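Local structure of putative capsular polysaccharide biosynthesis protein (6EWJ) at residues 28-31 against 35-38; 73-78 against 170-175; 321-326 against 399-404. The protein probably transfers an amino group to a sugar in teichoic acid biosynthesis, with pyridoxal 5'-phosphate as its cofactor. All blocks are in the same frame, centred on the assembly; numbering follows the deposited sequence.

Contact 1 of 3, residues 28-31 against 35-38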
loop_
_atom_site.group_PDB
_atom_site.type_symbol
_atom_site.label_atom_id
_atom_site.label_comp_id
_atom_site.label_asym_id
_atom_site.label_seq_id
_atom_site.Cartn_x
_atom_site.Cartn_y
_atom_site.Cartn_z
ATOM N N VAL A 28 2.638 3.918 21.313
ATOM C CA VAL A 28 1.984 4.982 22.073
ATOM C C VAL A 28 2.701 6.325 21.960
ATOM O O VAL A 28 2.053 7.367 21.753
ATOM C CB VAL A 28 1.812 4.595 23.531
ATOM N N ASP A 29 4.027 6.295 22.059
ATOM C CA ASP A 29 4.872 7.479 21.892
ATOM C C ASP A 29 4.655 8.150 20.526
ATOM O O ASP A 29 4.496 9.371 20.441
ATOM C CB ASP A 29 6.353 7.124 22.076
ATOM C CG ASP A 29 7.263 8.253 21.725
ATOM O OD1 ASP A 29 7.708 8.378 20.580
ATOM O OD2 ASP A 29 7.516 9.054 22.602
ATOM N N THR A 30 4.634 7.351 19.479
ATOM C CA THR A 30 4.310 7.857 18.157
ATOM C C THR A 30 2.898 8.497 18.087
ATOM O O THR A 30 2.723 9.586 17.491
ATOM C CB THR A 30 4.481 6.750 17.093
ATOM O OG1 THR A 30 5.823 6.769 16.630
ATOM C CG2 THR A 30 3.579 6.984 15.837
ATOM N N LEU A 31 1.900 7.809 18.647
ATOM C CA LEU A 31 0.521 8.329 18.653
ATOM C C LEU A 31 0.307 9.623 19.423
ATOM O O LEU A 31 -0.732 10.298 19.233
ATOM C CB LEU A 31 -0.442 7.269 19.157
ATOM C CG LEU A 31 -0.600 6.063 18.182
ATOM C CD1 LEU A 31 -1.505 5.007 18.781
ATOM C CD2 LEU A 31 -1.113 6.479 16.808
ATOM N N TRP A 35 3.623 12.987 14.414
ATOM C CA TRP A 35 3.928 12.189 13.225
ATOM C C TRP A 35 3.367 10.789 13.356
ATOM O O TRP A 35 3.959 9.980 14.006
ATOM C CB TRP A 35 5.453 12.126 13.047
ATOM C CG TRP A 35 6.087 13.432 12.807
ATOM C CD1 TRP A 35 6.621 14.278 13.760
ATOM C CD2 TRP A 35 6.290 14.083 11.536
ATOM N NE1 TRP A 35 7.118 15.403 13.161
ATOM C CE2 TRP A 35 6.949 15.312 11.803
ATOM C CE3 TRP A 35 6.011 13.730 10.205
ATOM C CZ2 TRP A 35 7.310 16.215 10.782
ATOM C CZ3 TRP A 35 6.357 14.631 9.184
ATOM C CH2 TRP A 35 7.020 15.857 9.482
ATOM N N ILE A 36 2.209 10.520 12.736
ATOM C CA ILE A 36 1.608 9.180 12.794
ATOM C C ILE A 36 1.727 8.378 11.505
ATOM O O ILE A 36 1.674 7.163 11.565
ATOM C CB ILE A 36 0.153 9.165 13.312
ATOM C CG1 ILE A 36 -0.763 10.054 12.433
ATOM C CG2 ILE A 36 0.122 9.582 14.764
ATOM C CD1 ILE A 36 -2.231 9.869 12.719
ATOM N N THR A 37 1.905 9.030 10.355
ATOM C CA THR A 37 2.336 8.323 9.147
ATOM C C THR A 37 3.875 8.409 9.043
ATOM O O THR A 37 4.537 8.507 10.084
ATOM C CB THR A 37 1.556 8.764 7.873
ATOM O OG1 THR A 37 1.877 7.895 6.779
ATOM C CG2 THR A 37 1.806 10.219 7.490
ATOM N N THR A 38 4.422 8.334 7.832
ATOM C CA THR A 38 5.878 8.361 7.621
ATOM C C THR A 38 6.539 9.582 8.292
ATOM O O THR A 38 6.152 10.735 8.079
ATOM C CB THR A 38 6.239 8.342 6.113
ATOM O OG1 THR A 38 5.575 7.236 5.474
ATOM C CG2 THR A 38 7.781 8.191 5.879
HETATM O O HOH W 1 6.362 9.361 15.352
#

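Contact 2 of 3, residues 73-78 against 170-175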
loop_
_atom_site.group_PDB
_atom_site.type_symbol
_atom_site.label_atom_id
_atom_site.label_comp_id
_atom_site.label_asym_id
_atom_site.label_seq_id
_atom_site.Cartn_x
_atom_site.Cartn_y
_atom_site.Cartn_z
ATOM N N ARG A 73 10.053 -1.851 -10.656
ATOM C CA ARG A 73 9.714 -0.589 -11.315
ATOM C C ARG A 73 10.910 0.378 -11.404
ATOM O O ARG A 73 11.051 1.098 -12.391
ATOM C CB ARG A 73 8.504 0.086 -10.673
ATOM C CG ARG A 73 7.238 -0.725 -10.825
ATOM C CD ARG A 73 6.033 -0.028 -10.237
ATOM N NE ARG A 73 4.839 -0.835 -10.449
ATOM C CZ ARG A 73 4.152 -0.954 -11.574
ATOM N NH1 ARG A 73 4.452 -0.277 -12.680
ATOM N NH2 ARG A 73 3.095 -1.766 -11.593
ATOM N N VAL A 74 11.806 0.340 -10.422
ATOM C CA VAL A 74 13.030 1.188 -10.457
ATOM C C VAL A 74 13.936 0.683 -11.611
ATOM O O VAL A 74 14.436 1.467 -12.431
ATOM C CB VAL A 74 13.756 1.171 -9.114
ATOM C CG1 VAL A 74 15.193 1.664 -9.246
ATOM C CG2 VAL A 74 12.964 1.978 -8.076
ATOM N N LEU A 75 14.051 -0.638 -11.718
ATOM C CA LEU A 75 14.746 -1.247 -12.863
ATOM C C LEU A 75 14.060 -1.071 -14.242
ATOM O O LEU A 75 14.659 -1.404 -15.271
ATOM C CB LEU A 75 14.974 -2.732 -12.577
ATOM C CG LEU A 75 15.909 -3.036 -11.411
ATOM C CD1 LEU A 75 15.913 -4.516 -11.144
ATOM C CD2 LEU A 75 17.324 -2.509 -11.669
ATOM N N GLU A 76 12.837 -0.538 -14.249
ATOM C CA GLU A 76 11.961 -0.410 -15.437
ATOM C C GLU A 76 11.758 -1.736 -16.205
ATOM O O GLU A 76 11.692 -1.762 -17.418
ATOM C CB GLU A 76 12.426 0.727 -16.335
ATOM C CG GLU A 76 12.379 2.081 -15.632
ATOM C CD GLU A 76 12.964 3.179 -16.475
ATOM O OE1 GLU A 76 14.149 3.135 -16.673
ATOM O OE2 GLU A 76 12.285 4.104 -16.960
ATOM N N VAL A 77 11.663 -2.823 -15.469
ATOM C CA VAL A 77 11.300 -4.128 -16.028
ATOM C C VAL A 77 9.817 -4.012 -16.411
ATOM O O VAL A 77 8.993 -3.582 -15.588
ATOM C CB VAL A 77 11.536 -5.268 -14.994
ATOM C CG1 VAL A 77 10.986 -6.615 -15.451
ATOM C CG2 VAL A 77 13.016 -5.406 -14.709
ATOM N N GLY A 78 9.481 -4.357 -17.648
ATOM C CA GLY A 78 8.103 -4.276 -18.104
ATOM C C GLY A 78 7.762 -5.221 -19.251
ATOM O O GLY A 78 8.379 -6.296 -19.372
ATOM N N ARG A 170 24.072 -6.431 -16.988
ATOM C CA ARG A 170 23.843 -7.847 -16.877
ATOM C C ARG A 170 22.472 -8.061 -16.214
ATOM O O ARG A 170 21.808 -7.093 -15.799
ATOM C CB ARG A 170 24.962 -8.485 -16.041
ATOM C CG ARG A 170 25.215 -7.848 -14.665
ATOM C CD ARG A 170 25.919 -8.844 -13.731
ATOM N NE ARG A 170 26.273 -8.267 -12.424
ATOM C CZ ARG A 170 25.457 -8.171 -11.376
ATOM N NH1 ARG A 170 24.190 -8.568 -11.451
ATOM N NH2 ARG A 170 25.898 -7.649 -10.238
ATOM N N ILE A 171 22.076 -9.319 -16.086
ATOM C CA ILE A 171 20.894 -9.697 -15.307
ATOM C C ILE A 171 21.087 -9.232 -13.869
ATOM O O ILE A 171 22.142 -9.444 -13.287
ATOM C CB ILE A 171 20.643 -11.225 -15.354
ATOM C CG1 ILE A 171 20.215 -11.651 -16.762
ATOM C CG2 ILE A 171 19.529 -11.631 -14.388
ATOM C CD1 ILE A 171 20.344 -13.126 -17.060
ATOM N N VAL A 172 20.057 -8.611 -13.304
ATOM C CA VAL A 172 20.097 -8.117 -11.936
ATOM C C VAL A 172 19.515 -9.209 -11.045
ATOM O O VAL A 172 18.449 -9.812 -11.385
ATOM C CB VAL A 172 19.349 -6.761 -11.806
ATOM C CG1 VAL A 172 19.229 -6.338 -10.341
ATOM C CG2 VAL A 172 20.053 -5.669 -12.611
ATOM N N ILE A 173 20.171 -9.466 -9.901
ATOM C CA ILE A 173 19.713 -10.493 -8.994
ATOM C C ILE A 173 19.067 -9.867 -7.808
ATOM O O ILE A 173 19.725 -9.151 -7.083
ATOM C CB ILE A 173 20.834 -11.449 -8.548
ATOM C CG1 ILE A 173 21.488 -12.084 -9.777
ATOM C CG2 ILE A 173 20.245 -12.528 -7.651
ATOM C CD1 ILE A 173 22.646 -13.002 -9.462
ATOM N N VAL A 174 17.775 -10.163 -7.621
ATOM C CA VAL A 174 16.960 -9.553 -6.586
ATOM C C VAL A 174 16.536 -10.637 -5.622
ATOM O O VAL A 174 15.712 -11.503 -5.963
ATOM C CB VAL A 174 15.712 -8.897 -7.169
ATOM C CG1 VAL A 174 14.807 -8.370 -6.062
ATOM C CG2 VAL A 174 16.122 -7.810 -8.157
ATOM N N SER A 175 17.023 -10.557 -4.397
ATOM C CA SER A 175 16.657 -11.514 -3.360
ATOM C C SER A 175 15.260 -11.295 -2.788
ATOM O O SER A 175 14.979 -10.200 -2.231
ATOM C CB SER A 175 17.650 -11.444 -2.183
ATOM O OG SER A 175 17.171 -12.278 -1.111
#

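Contact 3 of 3, residues 321-326 against 399-404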
loop_
_atom_site.group_PDB
_atom_site.type_symbol
_atom_site.label_atom_id
_atom_site.label_comp_id
_atom_site.label_asym_id
_atom_site.label_seq_id
_atom_site.Cartn_x
_atom_site.Cartn_y
_atom_site.Cartn_z
ATOM N N TYR A 321 10.319 -24.001 10.065
ATOM C CA TYR A 321 10.820 -25.333 10.199
ATOM C C TYR A 321 10.169 -26.256 9.165
ATOM O O TYR A 321 9.221 -27.009 9.437
ATOM C CB TYR A 321 10.656 -25.869 11.617
ATOM C CG TYR A 321 11.598 -27.006 11.901
ATOM C CD1 TYR A 321 12.948 -26.759 12.113
ATOM C CD2 TYR A 321 11.155 -28.324 11.918
ATOM C CE1 TYR A 321 13.825 -27.805 12.357
ATOM C CE2 TYR A 321 12.022 -29.398 12.198
ATOM C CZ TYR A 321 13.350 -29.123 12.387
ATOM O OH TYR A 321 14.183 -30.145 12.650
ATOM N N ILE A 322 10.742 -26.184 7.981
ATOM C CA ILE A 322 10.343 -27.001 6.849
ATOM C C ILE A 322 10.886 -28.429 6.997
ATOM O O ILE A 322 12.102 -28.623 7.259
ATOM C CB ILE A 322 10.790 -26.326 5.526
ATOM C CG1 ILE A 322 10.001 -24.985 5.402
ATOM C CG2 ILE A 322 10.617 -27.306 4.352
ATOM C CD1 ILE A 322 10.021 -24.251 4.080
ATOM N N THR A 323 9.987 -29.410 6.847
ATOM C CA THR A 323 10.352 -30.818 6.899
ATOM C C THR A 323 9.779 -31.508 5.715
ATOM O O THR A 323 8.773 -31.058 5.140
ATOM C CB THR A 323 9.925 -31.579 8.182
ATOM O OG1 THR A 323 8.534 -31.981 8.118
ATOM C CG2 THR A 323 10.194 -30.753 9.476
ATOM N N ARG A 324 10.442 -32.583 5.316
ATOM C CA ARG A 324 9.889 -33.535 4.391
ATOM C C ARG A 324 9.890 -34.944 5.017
ATOM O O ARG A 324 10.866 -35.319 5.664
ATOM C CB ARG A 324 10.656 -33.505 3.071
ATOM C CG ARG A 324 10.588 -32.171 2.351
ATOM C CD ARG A 324 11.458 -32.145 1.125
ATOM N NE ARG A 324 11.001 -33.112 0.142
ATOM C CZ ARG A 324 11.671 -33.463 -0.956
ATOM N NH1 ARG A 324 12.882 -32.947 -1.195
ATOM N NH2 ARG A 324 11.158 -34.353 -1.796
ATOM N N VAL A 325 8.781 -35.679 4.880
ATOM C CA VAL A 325 8.606 -36.993 5.494
ATOM C C VAL A 325 8.922 -38.060 4.433
ATOM O O VAL A 325 8.213 -38.185 3.423
ATOM C CB VAL A 325 7.194 -37.217 6.082
ATOM C CG1 VAL A 325 7.169 -38.464 6.957
ATOM C CG2 VAL A 325 6.769 -36.011 6.920
ATOM N N GLU A 326 10.034 -38.763 4.610
ATOM C CA GLU A 326 10.449 -39.729 3.611
ATOM C C GLU A 326 9.353 -40.742 3.353
ATOM O O GLU A 326 8.760 -41.271 4.290
ATOM C CB GLU A 326 11.708 -40.479 4.000
ATOM C CG GLU A 326 12.089 -41.547 2.954
ATOM C CD GLU A 326 13.536 -41.947 2.985
ATOM O OE1 GLU A 326 14.363 -41.144 3.462
ATOM O OE2 GLU A 326 13.843 -43.067 2.515
ATOM N N GLU A 399 7.620 -35.664 19.463
ATOM C CA GLU A 399 7.195 -37.004 19.743
ATOM C C GLU A 399 5.840 -37.318 19.013
ATOM O O GLU A 399 5.705 -38.399 18.433
ATOM C CB GLU A 399 7.414 -37.392 21.221
ATOM C CG GLU A 399 6.306 -36.940 22.075
ATOM C CD GLU A 399 5.178 -37.968 22.094
ATOM O OE1 GLU A 399 4.608 -38.261 21.016
ATOM O OE2 GLU A 399 4.885 -38.520 23.182
ATOM N N THR A 400 4.908 -36.347 18.945
ATOM C CA THR A 400 3.614 -36.516 18.221
ATOM C C THR A 400 3.783 -36.677 16.701
ATOM O O THR A 400 3.173 -37.548 16.093
ATOM C CB THR A 400 2.630 -35.360 18.499
ATOM O OG1 THR A 400 2.420 -35.205 19.906
ATOM C CG2 THR A 400 1.282 -35.620 17.830
ATOM N N PHE A 401 4.652 -35.873 16.101
ATOM C CA PHE A 401 4.888 -35.942 14.666
ATOM C C PHE A 401 5.489 -37.318 14.278
ATOM O O PHE A 401 5.065 -37.933 13.283
ATOM C CB PHE A 401 5.792 -34.764 14.250
ATOM C CG PHE A 401 5.943 -34.545 12.775
ATOM C CD1 PHE A 401 5.012 -35.010 11.830
ATOM C CD2 PHE A 401 7.014 -33.808 12.323
ATOM C CE1 PHE A 401 5.185 -34.752 10.478
ATOM C CE2 PHE A 401 7.192 -33.543 10.982
ATOM C CZ PHE A 401 6.284 -34.022 10.051
ATOM N N LYS A 402 6.433 -37.817 15.085
ATOM C CA LYS A 402 6.960 -39.174 14.857
ATOM C C LYS A 402 5.878 -40.250 14.949
ATOM O O LYS A 402 5.705 -41.022 14.016
ATOM C CB LYS A 402 8.056 -39.527 15.851
ATOM C CG LYS A 402 9.353 -38.776 15.638
ATOM C CD LYS A 402 10.337 -39.244 16.693
ATOM C CE LYS A 402 11.120 -38.126 17.294
ATOM N NZ LYS A 402 12.151 -38.649 18.239
ATOM N N THR A 403 5.131 -40.254 16.056
ATOM C CA THR A 403 4.050 -41.225 16.282
ATOM C C THR A 403 2.989 -41.176 15.186
ATOM O O THR A 403 2.541 -42.221 14.690
ATOM C CB THR A 403 3.374 -41.008 17.657
ATOM O OG1 THR A 403 4.345 -41.155 18.685
ATOM C CG2 THR A 403 2.224 -42.021 17.918
ATOM N N VAL A 404 2.585 -39.962 14.828
ATOM C CA VAL A 404 1.551 -39.761 13.814
ATOM C C VAL A 404 1.997 -40.240 12.446
ATOM O O VAL A 404 1.231 -40.902 11.758
ATOM C CB VAL A 404 1.088 -38.280 13.759
ATOM C CG1 VAL A 404 0.427 -37.955 12.435
ATOM C CG2 VAL A 404 0.122 -37.998 14.908
#

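Contact 1 of 3, residues 28-31 against 35-38
Leu31, the last residue of helix 21-31, and Ile36, in the loop beyond it, bring their CA atoms to 6.0 Å as the chain bends roughly at a right angle after three intervening residues. Across this bend the side chains of Leu31 and Ile36 run roughly perpendicular to one another and meet through single methyl groups, CD2 of Leu31 lying 3.9 Å from CG2 of Ile36. In Ile36 the first torsion of 58° places the longer CG1 branch between the backbone N and the carbonyl carbon, while the CG2 branch, opposite the carbonyl carbon, is the one turned to the helix end. The same CG2 also rests 3.8 Å from the backbone O of Thr30, so one methyl meets both an apolar and a polar neighbour. Thr30 divides its two branches between two tasks. Its CG2 packs 3.5 Å from Trp35 O, and its OG1 donates to a water at 2.9 Å that in turn donates to the same Trp35 O at 2.8 Å. That carbonyl oxygen is thus met by a methyl and by a bridging water, and the threonine hydroxyl is held further by Ser272. The Ser33 hydroxyl links the two limbs a second time, bonding to both Thr30 O and Trp35 N. The example illustrates how a helix can end in a compact bend tied by one water and one serine rather than by direct bonds between its limbs. The second subunit packs here too, with its Ile24 on Leu31 and its Ala210 on Ile36, which places this bend at the dimer interface. Within the chain, helix 268-299 supplies Ile269 against Thr30 and Leu31, and helix 40-53 brings Lys41 beside Thr30 and Pro40 beside Trp35.

Contact 2 of 3, residues 73-78 against 170-175
Leu75 and Val172 reach for each other tip to tip, one from the end of helix 64-74 and the other from the start of strand 172-177. CD1 of Leu75 does the touching, 3.9 Å from CG1 of Val172 and 4.2 Å from its CB, so the leucine methyl sits against the end of one valine branch. A chi1 of 172° in Val172 sets this CG1 opposite the backbone N. Two residues further along the strand, and so on the same face of it, Val174 offers CG2 at 4.5 Å from the same Leu75 CD1, a looser touch. Val131 on the adjoining strand 129-132 packs on both Leu75 and Val174, widening the apolar patch beneath the helix end. Just after Leu75 the chain leaves helical geometry: Glu76 takes a positive phi in a Schellman motif, with a weak bond of 3.1 Å from Glu76 N to Arg73 O. At the other side, Arg170 folds back on its own segment, its NH1 giving a bond of 2.9 Å to Ile171 O almost within the guanidinium plane. The arrangement is helix-on-sheet packing in the large domain, as in fold type I PLP-dependent enzymes. Its chemistry is wholly aliphatic. Polar groups nearby are paired apart from it, Leu75 O with Gln165 and Ser162, and Arg170 with Ile171 O and Asp195, so the contact itself rests on van der Waals packing and on exclusion of water.

Contact 3 of 3, residues 321-326 against 399-404
Phe401 points its ring from helix 391-409 at two neighbours on strand 321-325, Thr323 and Val325, which alternate with Arg324, whose side chain starts away from the helix, and so lie on one face. The ring reaches them because CG stands opposite the backbone N, chi1 -170°, and the ring is twisted far from the usual perpendicular setting, with chi2 at 22°. A chi1 of 81° in Thr323 sets OG1 between its backbone N and carbonyl carbon, where it lies at the ring edge, close to its plane, 3.5 Å from CE2 and 3.6 Å from CZ of Phe401. Here the oxygen faces the C-H rim, a weakly polar fit, while its hydrogen bond goes to Ile381 O on the neighbouring strand. Val325 and Phe401 come from opposite directions, CG2 of Val325 lying obliquely to the ring, 3.7 Å from Phe401 CZ. That CZ is thus touched by both a hydroxyl and a methyl. Further along the helix, Thr403 OG1 turns back to Glu399 O at 3.1 Å, from above the carbonyl plane, while Thr403 N reaches the same oxygen from the other face. Ile304, Ile381 and Leu383 of the two flanking strands also touch Phe401, as do Ile336 and Leu340 of helix 330-342, so in this plain helix-on-sheet packing Phe401 lies at the junction of helix 391-409, helix 330-342 and the three-stranded antiparallel sheet.

Overall arrangement
The three contacts follow one another along the chain, none touches another, and they lie in different parts of the subunit. Contacts 1 and 3 lie farthest apart, with centres about 44 Å from each other, while contact 2 is about 33 Å from contact 1 and 39 Å from contact 3, centre to centre. Contacts 2 and 3 fall on opposite sides of the chain's centre, one in the seven-stranded sheet region and one at the small three-stranded sheet. Contact 2 is nearest the cofactor site, empty in this apo form: the side chain of Val174 is about 10 Å from that of Ala64 and 12 Å from that of Thr65, which bind pyridoxal 5'-phosphate at the start of helix 64-74.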